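Local coordinates for protein glycoside Hydrolase (PDB 5T3B) that probably hydrolyses glycosidic bonds in polysaccharides, as a glycoside hydrolase family 50 enzyme of a gut Bacteroides, at residues N84-Y89 with P186-P191. Numbering follows the deposited sequence.
Sequences NKYGSY and PLTQAP
The backbones come nearest at Tyr86 and Pro186, whose CA atoms are 6.7 Å apart, where a type I beta turn from Asn84 to Gly87, in the loop after helix 76-82, packs beside the chain entering strand 188-190. Pro186, a compact apolar ring, packs against both central residues of the turn: its CG meets Tyr86 CD1 at 3.9 Å, obliquely to the aromatic ring, while its CD rests against Lys85 O at 3.7 Å and the Lys85 methylenes. Lys85 suits this exposed position because its aliphatic chain covers Pro186 and, with chi1 at 71°, lays CG over one face of the Tyr86 ring. Shortening Pro186 to an alanine removes CG and CD, and would probably leave a gap beside Tyr86 CD1 and those methylenes. Strand 188-190 pairs in parallel with strand 163-165, consistent with the (beta/alpha)8 barrel of family 50 enzymes. Here threonine serves two ends: Thr188 CG2 meets the Tyr86 edge at CD1, while OG1 hydrogen-bonds with Ser163 OG and, at 2.8 Å, with water 2, which also reaches Tyr86 O. Asn84 OD1 accepts from Tyr86 N, an Asx turn, and from Ser88 N on the opposite face; at Gly87 a side chain would jam against Tyr86 O.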
loop_
_atom_site.group_PDB
_atom_site.type_symbol
_atom_site.label_atom_id
_atom_site.label_comp_id
_atom_site.label_asym_id
_atom_site.label_seq_id
_atom_site.Cartn_x
_atom_site.Cartn_y
_atom_site.Cartn_z
ATOM N N ASN A 84 1.933 -17.278 -14.152
ATOM C CA ASN A 84 3.285 -17.728 -14.050
ATOM C C ASN A 84 3.838 -17.713 -12.622
ATOM O O ASN A 84 3.081 -17.510 -11.654
ATOM C CB ASN A 84 4.202 -16.997 -15.012
ATOM C CG ASN A 84 4.429 -15.540 -14.621
ATOM O OD1 ASN A 84 4.104 -15.122 -13.504
ATOM N ND2 ASN A 84 5.080 -14.785 -15.505
ATOM N N LYS A 85 5.137 -17.973 -12.452
ATOM C CA LYS A 85 5.699 -18.120 -11.118
ATOM C C LYS A 85 5.597 -16.845 -10.229
ATOM O O LYS A 85 5.708 -16.937 -9.022
ATOM C CB LYS A 85 7.127 -18.584 -11.217
ATOM C CG LYS A 85 8.075 -17.553 -11.729
ATOM C CD LYS A 85 9.446 -18.173 -11.824
ATOM C CE LYS A 85 10.396 -17.174 -12.308
ATOM N NZ LYS A 85 11.777 -17.736 -12.473
ATOM N N TYR A 86 5.429 -15.703 -10.916
ATOM C CA TYR A 86 5.275 -14.428 -10.234
ATOM C C TYR A 86 3.818 -14.112 -9.864
ATOM O O TYR A 86 3.561 -13.147 -9.160
ATOM C CB TYR A 86 5.833 -13.275 -11.081
ATOM C CG TYR A 86 7.323 -13.400 -11.408
ATOM C CD1 TYR A 86 8.259 -13.131 -10.475
ATOM C CD2 TYR A 86 7.739 -13.790 -12.676
ATOM C CE1 TYR A 86 9.620 -13.191 -10.820
ATOM C CE2 TYR A 86 9.079 -13.902 -12.996
ATOM C CZ TYR A 86 9.989 -13.615 -12.089
ATOM O OH TYR A 86 11.370 -13.705 -12.378
ATOM N N GLY A 87 2.865 -14.908 -10.366
ATOM C CA GLY A 87 1.482 -14.580 -10.255
ATOM C C GLY A 87 0.926 -13.681 -11.341
ATOM O O GLY A 87 -0.195 -13.168 -11.219
ATOM N N SER A 88 1.701 -13.534 -12.414
ATOM C CA SER A 88 1.293 -12.707 -13.543
ATOM C C SER A 88 0.451 -13.506 -14.503
ATOM O O SER A 88 0.703 -14.721 -14.659
ATOM C CB SER A 88 2.534 -12.248 -14.296
ATOM O OG SER A 88 3.478 -11.655 -13.397
ATOM N N TYR A 89 -0.522 -12.874 -15.132
ATOM C CA TYR A 89 -1.344 -13.584 -16.082
ATOM C C TYR A 89 -0.490 -14.049 -17.259
ATOM O O TYR A 89 0.204 -13.259 -17.830
ATOM C CB TYR A 89 -2.501 -12.736 -16.533
ATOM C CG TYR A 89 -3.570 -13.514 -17.273
ATOM C CD1 TYR A 89 -4.266 -14.495 -16.622
ATOM C CD2 TYR A 89 -3.813 -13.330 -18.633
ATOM C CE1 TYR A 89 -5.249 -15.227 -17.233
ATOM C CE2 TYR A 89 -4.790 -14.098 -19.260
ATOM C CZ TYR A 89 -5.482 -15.059 -18.566
ATOM O OH TYR A 89 -6.467 -15.807 -19.154
ATOM N N PRO A 186 9.166 -17.686 -6.479
ATOM C CA PRO A 186 9.476 -16.650 -5.508
ATOM C C PRO A 186 8.240 -16.171 -4.760
ATOM O O PRO A 186 7.108 -16.277 -5.211
ATOM C CB PRO A 186 9.993 -15.469 -6.358
ATOM C CG PRO A 186 9.312 -15.669 -7.644
ATOM C CD PRO A 186 9.184 -17.164 -7.842
ATOM N N LEU A 187 8.512 -15.579 -3.610
ATOM C CA LEU A 187 7.551 -14.769 -2.897
ATOM C C LEU A 187 8.127 -13.339 -2.995
ATOM O O LEU A 187 9.086 -13.005 -2.300
ATOM C CB LEU A 187 7.474 -15.250 -1.451
ATOM C CG LEU A 187 6.477 -14.523 -0.576
ATOM C CD1 LEU A 187 5.122 -14.485 -1.190
ATOM C CD2 LEU A 187 6.439 -15.141 0.804
ATOM N N THR A 188 7.603 -12.574 -3.953
ATOM C CA THR A 188 8.272 -11.323 -4.248
ATOM C C THR A 188 8.120 -10.355 -3.060
ATOM O O THR A 188 7.109 -10.370 -2.374
ATOM C CB THR A 188 7.805 -10.723 -5.559
ATOM O OG1 THR A 188 6.404 -10.632 -5.630
ATOM C CG2 THR A 188 8.250 -11.573 -6.703
ATOM N N GLN A 189 9.150 -9.545 -2.855
ATOM C CA GLN A 189 9.175 -8.705 -1.642
ATOM C C GLN A 189 9.305 -7.242 -1.963
ATOM O O GLN A 189 9.980 -6.848 -2.928
ATOM C CB GLN A 189 10.188 -9.185 -0.620
ATOM C CG GLN A 189 11.571 -9.076 -1.055
ATOM C CD GLN A 189 12.660 -9.568 -0.046
ATOM O OE1 GLN A 189 12.472 -9.681 1.236
ATOM N NE2 GLN A 189 13.751 -9.826 -0.562
ATOM N N ALA A 190 8.707 -6.436 -1.105
ATOM C CA ALA A 190 8.828 -4.989 -1.192
ATOM C C ALA A 190 9.168 -4.446 0.205
ATOM O O ALA A 190 8.251 -4.270 1.041
ATOM C CB ALA A 190 7.582 -4.342 -1.694
ATOM N N PRO A 191 10.451 -4.305 0.540
ATOM C CA PRO A 191 10.840 -3.855 1.869
ATOM C C PRO A 191 10.480 -2.441 2.126
ATOM O O PRO A 191 10.379 -1.612 1.208
ATOM C CB PRO A 191 12.356 -4.018 1.913
ATOM C CG PRO A 191 12.715 -3.843 0.461
ATOM C CD PRO A 191 11.626 -4.561 -0.306
HETATM O O HOH W 1 3.998 -16.582 -6.215
HETATM O O HOH W 2 5.194 -11.260 -8.055
#